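Periplasmic binding protein component of an ABC type zinc uptake transporter (Synechocystis sp., PDB 1PQ4) binds zinc and, as the periplasmic binding component of an ABC-type uptake transporter, probably delivers it to the membrane permease. Local coordinates at residues 264-269 with 281-286; 179-184 with 276-281. One frame throughout, in Å; residues are numbered along the deposited sequence.

How the interactions relate
Helix 273-288 takes part in both contacts, and Ala281 belongs to both of its segments used here. Interaction 1 joins its later turns to strand 262-266, the strand that leads into the helix, whereas interaction 2 sets its earlier turns beside helix 160-185, more than ninety residues back in the chain. Each is partly buried, with aliphatic side chains inside and a lysine paired with a glutamate at its partly exposed edge. The chemistry differs in emphasis: Lys283 bonds a strand carbonyl and makes a long salt bridge to Glu264, while Lys278 makes a closer one to Glu180. The two contacts touch, Leu266 packing on Val280 and Ile184 on Ala285.

Interaction 1. Residues 264-269 with 281-286; sequences ELLDPL and AQKIAN
Lys283 reaches across from its helix to the strand and gives its NZ to the carbonyl O of Leu265 at 3.1 Å. The ammonium lies in the carbonyl plane, with a C=O...N angle of 158°, so it approaches nearly head-on to the oxygen. Its chain is extended beyond CG, and that length lets a residue on the helix reach the strand backbone. On the way Glu264 crosses it: Glu264 OE1 lies 3.4 Å from Lys283 CE and 3.9 Å from Lys283 NZ, a long salt bridge that probably adds electrostatic attraction more than directional grip. The carboxylate gets there because the glutamate chain bends at chi2 (-100°), turning the carboxylate toward the helix, alongside the lysine CE. Its other oxygen, OE2, receives a weak bond from a water that also donates to Lys283 O at 2.8 Å, bridging the acid to the helix backbone.

Alongside these polar groups the contact turns apolar. Leu266 CD2 packs on Lys283 CD at 3.9 Å, the two chains running past each other in opposite senses, and on Ile284 CD1 at 4.0 Å, where the side chains cross at about a right angle. Branched aliphatic residues suit this buried side, while lysine can lend its methylenes to the apolar layer as its ammonium goes on to the carbonyl O of Leu265.

Further out, Phe242 lies against both Glu264 and Leu266, and Trp200 and Val280 also touch Leu266. Backbone bonds to Val241 and Gly243 fix the strand in its parallel pair with 240-244. After Leu266, Asp267 OD1 accepts from Leu269 N, an Asx turn. Strand 264-266 and helix segment 281-286 run at 145° to one another: the helix that follows the strand packs back against it, a beta-alpha unit of the alpha/beta domains of this solute-binding family.

Interaction 2. Residues 179-184 with 276-281; sequences QELGQI and NLKAVA
Leu181 pushes its CD2 methyl into the neighbouring helix, lying 3.7 Å from Lys278 CA and 3.8 Å from Ala281 CB, while its CD1 meets Leu277 CD1 at 4.1 Å, the two leucines crossing at about a right angle. The small CB of Ala281 suits its place, since both Leu181 CD2 and Ile184 CG2 pack against it, the latter at 3.9 Å. That isoleucine branch stands anti to the backbone N.

Alongside, Glu180 CG also points anti to its own N (chi1 -160°), and the extended chain carries the carboxylate to Lys278. The lysine bends at chi3, and Lys278 NZ meets Glu180 OE2 on its syn side at 3.1 Å, 29° out of the carboxylate plane; a second, weak bond goes to OE1. A methionine in place of Lys278 would probably leave the Glu180 carboxylate without its charged mate and freer to turn.

The helix segments run almost parallel, 12° apart. Pro138, opening helix 138-155, touches both Leu181 and Leu277; Tyr207 lies on Leu181, and Trp200 on Leu277. Helix 273-288 thus has helix 160-185 on one side and, through interaction 1, strand 262-266 on another.

Interaction 1. Residues 264-269 with 281-286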
ATOM      1  N   GLU A 264       7.016 -11.292  13.056  1.00 22.27           N
ATOM      2  CA  GLU A 264       5.694 -11.401  12.398  1.00 22.83           C
ATOM      3  C   GLU A 264       5.783 -10.784  11.018  1.00 22.95           C
ATOM      4  O   GLU A 264       6.666  -9.952  10.780  1.00 22.89           O
ATOM      5  CB  GLU A 264       4.631 -10.618  13.174  1.00 26.91           C
ATOM      6  CG  GLU A 264       4.199 -11.261  14.467  1.00 47.41           C
ATOM      7  CD  GLU A 264       2.892 -12.012  14.340  1.00 52.51           C
ATOM      8  OE1 GLU A 264       2.659 -12.661  13.291  1.00 56.25           O
ATOM      9  OE2 GLU A 264       2.103 -11.957  15.304  1.00 58.37           O
ATOM     10  N   LEU A 265       4.883 -11.198  10.131  1.00 21.26           N
ATOM     11  CA  LEU A 265       4.838 -10.682   8.775  1.00 23.99           C
ATOM     12  C   LEU A 265       3.755  -9.643   8.626  1.00 24.24           C
ATOM     13  O   LEU A 265       2.671  -9.773   9.201  1.00 24.20           O
ATOM     14  CB  LEU A 265       4.529 -11.783   7.775  1.00 30.79           C
ATOM     15  CG  LEU A 265       5.629 -12.809   7.498  1.00 37.99           C
ATOM     16  CD1 LEU A 265       5.238 -13.697   6.319  1.00 37.66           C
ATOM     17  CD2 LEU A 265       6.912 -12.066   7.204  1.00 34.37           C
ATOM     18  N   LEU A 266       4.049  -8.586   7.881  1.00 21.08           N
ATOM     19  CA  LEU A 266       3.005  -7.587   7.588  1.00 19.69           C
ATOM     20  C   LEU A 266       2.993  -7.658   6.059  1.00 24.10           C
ATOM     21  O   LEU A 266       4.050  -7.866   5.431  1.00 27.97           O
ATOM     22  CB  LEU A 266       3.394  -6.185   8.067  1.00 20.18           C
ATOM     23  CG  LEU A 266       3.562  -5.997   9.564  1.00 19.13           C
ATOM     24  CD1 LEU A 266       3.822  -4.506   9.883  1.00 18.18           C
ATOM     25  CD2 LEU A 266       2.301  -6.471  10.287  1.00 20.61           C
ATOM     26  N   ASP A 267       1.830  -7.576   5.445  1.00 17.62           N
ATOM     27  CA  ASP A 267       1.779  -7.664   3.989  1.00 15.33           C
ATOM     28  C   ASP A 267       1.234  -6.337   3.438  1.00 16.05           C
ATOM     29  O   ASP A 267       0.023  -6.097   3.468  1.00 17.79           O
ATOM     30  CB  ASP A 267       0.835  -8.772   3.557  1.00 14.18           C
ATOM     31  CG  ASP A 267       0.883  -9.003   2.077  1.00 18.56           C
ATOM     32  OD1 ASP A 267       1.520  -8.174   1.352  1.00 16.76           O
ATOM     33  OD2 ASP A 267       0.276 -10.006   1.634  1.00 23.00           O
ATOM     34  N   PRO A 268       2.111  -5.463   2.964  1.00 14.75           N
ATOM     35  CA  PRO A 268       1.586  -4.189   2.422  1.00 13.40           C
ATOM     36  C   PRO A 268       0.799  -4.360   1.109  1.00 14.78           C
ATOM     37  O   PRO A 268       0.077  -3.446   0.699  1.00 15.55           O
ATOM     38  CB  PRO A 268       2.850  -3.345   2.248  1.00 18.51           C
ATOM     39  CG  PRO A 268       3.878  -4.383   1.857  1.00 19.16           C
ATOM     40  CD  PRO A 268       3.582  -5.522   2.886  1.00 12.07           C
ATOM     41  N   LEU A 269       0.903  -5.534   0.460  1.00 12.24           N
ATOM     42  CA  LEU A 269       0.233  -5.759  -0.826  1.00 14.20           C
ATOM     43  C   LEU A 269      -0.949  -6.711  -0.785  1.00 14.92           C
ATOM     44  O   LEU A 269      -1.406  -7.190  -1.830  1.00 14.38           O
ATOM     45  CB  LEU A 269       1.212  -6.285  -1.915  1.00 15.22           C
ATOM     46  CG  LEU A 269       2.446  -5.422  -2.187  1.00 23.69           C
ATOM     47  CD1 LEU A 269       3.224  -5.995  -3.419  1.00 24.53           C
ATOM     48  CD2 LEU A 269       1.997  -3.980  -2.479  1.00 20.20           C
ATOM     49  N   ALA A 281      -2.977  -3.752  12.428  1.00 14.91           N
ATOM     50  CA  ALA A 281      -3.134  -2.946  13.628  1.00 18.66           C
ATOM     51  C   ALA A 281      -3.102  -3.855  14.894  1.00 13.48           C
ATOM     52  O   ALA A 281      -2.464  -3.532  15.901  1.00 18.34           O
ATOM     53  CB  ALA A 281      -4.483  -2.169  13.553  1.00 14.06           C
ATOM     54  N   GLN A 282      -3.810  -4.975  14.826  1.00 15.28           N
ATOM     55  CA  GLN A 282      -3.816  -5.912  15.962  1.00 19.30           C
ATOM     56  C   GLN A 282      -2.411  -6.465  16.221  1.00 17.89           C
ATOM     57  O   GLN A 282      -2.005  -6.657  17.394  1.00 16.59           O
ATOM     58  CB  GLN A 282      -4.785  -7.054  15.677  1.00 21.13           C
ATOM     59  CG  GLN A 282      -6.195  -6.527  15.655  1.00 37.09           C
ATOM     60  CD  GLN A 282      -7.187  -7.559  15.181  1.00 45.57           C
ATOM     61  OE1 GLN A 282      -6.865  -8.403  14.326  1.00 47.71           O
ATOM     62  NE2 GLN A 282      -8.411  -7.487  15.709  1.00 46.62           N
ATOM     63  N   LYS A 283      -1.672  -6.748  15.139  1.00 14.34           N
ATOM     64  CA  LYS A 283      -0.288  -7.217  15.332  1.00 17.61           C
ATOM     65  C   LYS A 283       0.567  -6.199  16.016  1.00 19.33           C
ATOM     66  O   LYS A 283       1.397  -6.509  16.890  1.00 18.91           O
ATOM     67  CB  LYS A 283       0.364  -7.581  13.997  1.00 18.82           C
ATOM     68  CG  LYS A 283       0.025  -9.010  13.600  1.00 20.75           C
ATOM     69  CD  LYS A 283       0.560  -9.420  12.254  1.00 25.62           C
ATOM     70  CE  LYS A 283       0.122 -10.889  12.004  1.00 33.08           C
ATOM     71  NZ  LYS A 283       0.307 -11.244  10.573  1.00 44.07           N
ATOM     72  N   ILE A 284       0.387  -4.945  15.632  1.00 19.29           N
ATOM     73  CA  ILE A 284       1.186  -3.908  16.249  1.00 16.20           C
ATOM     74  C   ILE A 284       0.767  -3.730  17.696  1.00 18.08           C
ATOM     75  O   ILE A 284       1.611  -3.558  18.577  1.00 14.83           O
ATOM     76  CB  ILE A 284       1.051  -2.570  15.483  1.00 15.65           C
ATOM     77  CG1 ILE A 284       1.849  -2.669  14.172  1.00 17.75           C
ATOM     78  CG2 ILE A 284       1.586  -1.409  16.330  1.00 16.97           C
ATOM     79  CD1 ILE A 284       1.654  -3.870  13.249  1.00 28.05           C
ATOM     80  N   ALA A 285      -0.538  -3.744  17.930  1.00 12.86           N
ATOM     81  CA  ALA A 285      -1.012  -3.586  19.306  1.00 19.51           C
ATOM     82  C   ALA A 285      -0.490  -4.760  20.174  1.00 24.69           C
ATOM     83  O   ALA A 285      -0.038  -4.564  21.304  1.00 24.33           O
ATOM     84  CB  ALA A 285      -2.556  -3.550  19.341  1.00 20.40           C
ATOM     85  N   ASN A 286      -0.546  -5.971  19.646  1.00 27.66           N
ATOM     86  CA  ASN A 286      -0.080  -7.108  20.429  1.00 34.27           C
ATOM     87  C   ASN A 286       1.377  -6.996  20.790  1.00 34.80           C
ATOM     88  O   ASN A 286       1.801  -7.428  21.860  1.00 34.68           O
ATOM     89  CB  ASN A 286      -0.299  -8.416  19.686  1.00 33.31           C
ATOM     90  CG  ASN A 286      -1.750  -8.786  19.600  1.00 42.47           C
ATOM     91  OD1 ASN A 286      -2.588  -8.199  20.290  1.00 51.51           O
ATOM     92  ND2 ASN A 286      -2.070  -9.768  18.750  1.00 47.89           N
TER
HETATM   93  O   HOH W   1       2.326  -9.126  17.245  1.00 36.49           O

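Interaction 2. Residues 179-184 with 276-281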
ATOM      1  N   GLN A 179     -12.090   4.578  12.256  1.00 18.02           N
ATOM      2  CA  GLN A 179     -12.426   4.646  13.688  1.00 22.32           C
ATOM      3  C   GLN A 179     -11.977   3.339  14.391  1.00 20.43           C
ATOM      4  O   GLN A 179     -11.444   3.355  15.515  1.00 22.52           O
ATOM      5  CB  GLN A 179     -13.971   4.779  13.877  1.00 25.91           C
ATOM      6  CG  GLN A 179     -14.430   6.060  14.581  1.00 45.79           C
ATOM      7  CD  GLN A 179     -15.570   5.800  15.598  1.00 59.16           C
ATOM      8  OE1 GLN A 179     -16.494   5.007  15.338  1.00 58.48           O
ATOM      9  NE2 GLN A 179     -15.507   6.477  16.755  1.00 61.02           N
ATOM     10  N   GLU A 180     -12.233   2.217  13.732  1.00 17.48           N
ATOM     11  CA  GLU A 180     -11.891   0.912  14.290  1.00 24.59           C
ATOM     12  C   GLU A 180     -10.375   0.799  14.493  1.00 25.27           C
ATOM     13  O   GLU A 180      -9.916   0.371  15.550  1.00 21.17           O
ATOM     14  CB  GLU A 180     -12.388  -0.167  13.334  1.00 28.99           C
ATOM     15  CG  GLU A 180     -12.558  -1.529  13.916  1.00 40.36           C
ATOM     16  CD  GLU A 180     -13.202  -2.481  12.919  1.00 43.44           C
ATOM     17  OE1 GLU A 180     -14.068  -2.016  12.140  1.00 45.34           O
ATOM     18  OE2 GLU A 180     -12.860  -3.685  12.922  1.00 47.15           O
ATOM     19  N   LEU A 181      -9.587   1.185  13.492  1.00 17.97           N
ATOM     20  CA  LEU A 181      -8.121   1.108  13.637  1.00 16.02           C
ATOM     21  C   LEU A 181      -7.637   2.052  14.726  1.00 18.85           C
ATOM     22  O   LEU A 181      -6.742   1.711  15.502  1.00 18.84           O
ATOM     23  CB  LEU A 181      -7.418   1.439  12.304  1.00 16.29           C
ATOM     24  CG  LEU A 181      -7.775   0.495  11.150  1.00 22.51           C
ATOM     25  CD1 LEU A 181      -6.999   0.913   9.864  1.00 20.92           C
ATOM     26  CD2 LEU A 181      -7.424  -0.935  11.520  1.00 26.60           C
ATOM     27  N   GLY A 182      -8.242   3.236  14.805  1.00 22.65           N
ATOM     28  CA  GLY A 182      -7.857   4.191  15.831  1.00 18.79           C
ATOM     29  C   GLY A 182      -8.149   3.651  17.233  1.00 21.94           C
ATOM     30  O   GLY A 182      -7.381   3.892  18.168  1.00 20.82           O
ATOM     31  N   GLN A 183      -9.248   2.910  17.390  1.00 23.67           N
ATOM     32  CA  GLN A 183      -9.594   2.352  18.697  1.00 27.46           C
ATOM     33  C   GLN A 183      -8.551   1.286  19.112  1.00 25.51           C
ATOM     34  O   GLN A 183      -8.125   1.210  20.259  1.00 24.35           O
ATOM     35  CB  GLN A 183     -10.988   1.725  18.663  1.00 30.34           C
ATOM     36  CG  GLN A 183     -12.089   2.773  18.553  1.00 48.73           C
ATOM     37  CD  GLN A 183     -13.492   2.199  18.650  1.00 54.80           C
ATOM     38  OE1 GLN A 183     -13.866   1.288  17.900  1.00 54.81           O
ATOM     39  NE2 GLN A 183     -14.288   2.744  19.575  1.00 60.79           N
ATOM     40  N   ILE A 184      -8.159   0.461  18.164  1.00 21.67           N
ATOM     41  CA  ILE A 184      -7.137  -0.554  18.411  1.00 21.78           C
ATOM     42  C   ILE A 184      -5.802   0.080  18.796  1.00 21.50           C
ATOM     43  O   ILE A 184      -5.158  -0.366  19.737  1.00 22.57           O
ATOM     44  CB  ILE A 184      -6.935  -1.434  17.137  1.00 20.64           C
ATOM     45  CG1 ILE A 184      -8.218  -2.216  16.876  1.00 24.32           C
ATOM     46  CG2 ILE A 184      -5.690  -2.350  17.272  1.00 20.42           C
ATOM     47  CD1 ILE A 184      -8.323  -2.812  15.477  1.00 28.05           C
ATOM     48  N   ASN A 276      -6.888  -7.046   6.094  1.00 12.33           N
ATOM     49  CA  ASN A 276      -5.420  -7.027   6.322  1.00 12.46           C
ATOM     50  C   ASN A 276      -5.016  -5.854   7.201  1.00 16.05           C
ATOM     51  O   ASN A 276      -4.208  -6.002   8.127  1.00 15.40           O
ATOM     52  CB  ASN A 276      -4.681  -6.906   4.981  1.00 16.43           C
ATOM     53  CG  ASN A 276      -3.149  -6.944   5.145  1.00 17.55           C
ATOM     54  OD1 ASN A 276      -2.433  -5.988   4.809  1.00 19.87           O
ATOM     55  ND2 ASN A 276      -2.655  -8.040   5.678  1.00 17.23           N
ATOM     56  N   LEU A 277      -5.578  -4.662   6.945  1.00 15.86           N
ATOM     57  CA  LEU A 277      -5.203  -3.507   7.756  1.00 13.50           C
ATOM     58  C   LEU A 277      -5.589  -3.714   9.230  1.00 17.84           C
ATOM     59  O   LEU A 277      -4.881  -3.266  10.116  1.00 14.75           O
ATOM     60  CB  LEU A 277      -5.875  -2.241   7.261  1.00 16.71           C
ATOM     61  CG  LEU A 277      -5.083  -1.480   6.222  1.00 18.38           C
ATOM     62  CD1 LEU A 277      -5.826  -0.080   6.027  1.00 18.93           C
ATOM     63  CD2 LEU A 277      -3.640  -1.293   6.710  1.00 22.70           C
ATOM     64  N   LYS A 278      -6.725  -4.355   9.477  1.00 14.87           N
ATOM     65  CA  LYS A 278      -7.112  -4.599  10.864  1.00 21.22           C
ATOM     66  C   LYS A 278      -6.153  -5.610  11.485  1.00 16.10           C
ATOM     67  O   LYS A 278      -5.759  -5.464  12.635  1.00 19.75           O
ATOM     68  CB  LYS A 278      -8.538  -5.146  10.963  1.00 24.50           C
ATOM     69  CG  LYS A 278      -9.568  -4.167  10.506  1.00 36.51           C
ATOM     70  CD  LYS A 278     -10.975  -4.726  10.707  1.00 47.69           C
ATOM     71  CE  LYS A 278     -11.884  -4.368   9.537  1.00 50.71           C
ATOM     72  NZ  LYS A 278     -13.289  -4.540   9.976  1.00 58.70           N
ATOM     73  N   ALA A 279      -5.756  -6.625  10.724  1.00 19.36           N
ATOM     74  CA  ALA A 279      -4.792  -7.596  11.273  1.00 17.33           C
ATOM     75  C   ALA A 279      -3.480  -6.886  11.584  1.00 20.45           C
ATOM     76  O   ALA A 279      -2.828  -7.175  12.605  1.00 20.44           O
ATOM     77  CB  ALA A 279      -4.554  -8.754  10.274  1.00 17.28           C
ATOM     78  N   VAL A 280      -3.067  -5.954  10.706  1.00 17.23           N
ATOM     79  CA  VAL A 280      -1.823  -5.216  10.932  1.00 13.33           C
ATOM     80  C   VAL A 280      -1.863  -4.433  12.223  1.00 15.02           C
ATOM     81  O   VAL A 280      -0.906  -4.454  13.043  1.00 17.15           O
ATOM     82  CB  VAL A 280      -1.479  -4.234   9.739  1.00 15.70           C
ATOM     83  CG1 VAL A 280      -0.315  -3.314  10.118  1.00 14.59           C
ATOM     84  CG2 VAL A 280      -1.064  -5.080   8.512  1.00 17.90           C
ATOM     85  N   ALA A 281      -2.977  -3.752  12.428  1.00 14.91           N
ATOM     86  CA  ALA A 281      -3.134  -2.946  13.628  1.00 18.66           C
ATOM     87  C   ALA A 281      -3.102  -3.855  14.894  1.00 13.48           C
ATOM     88  O   ALA A 281      -2.464  -3.532  15.901  1.00 18.34           O
ATOM     89  CB  ALA A 281      -4.483  -2.169  13.553  1.00 14.06           C
TER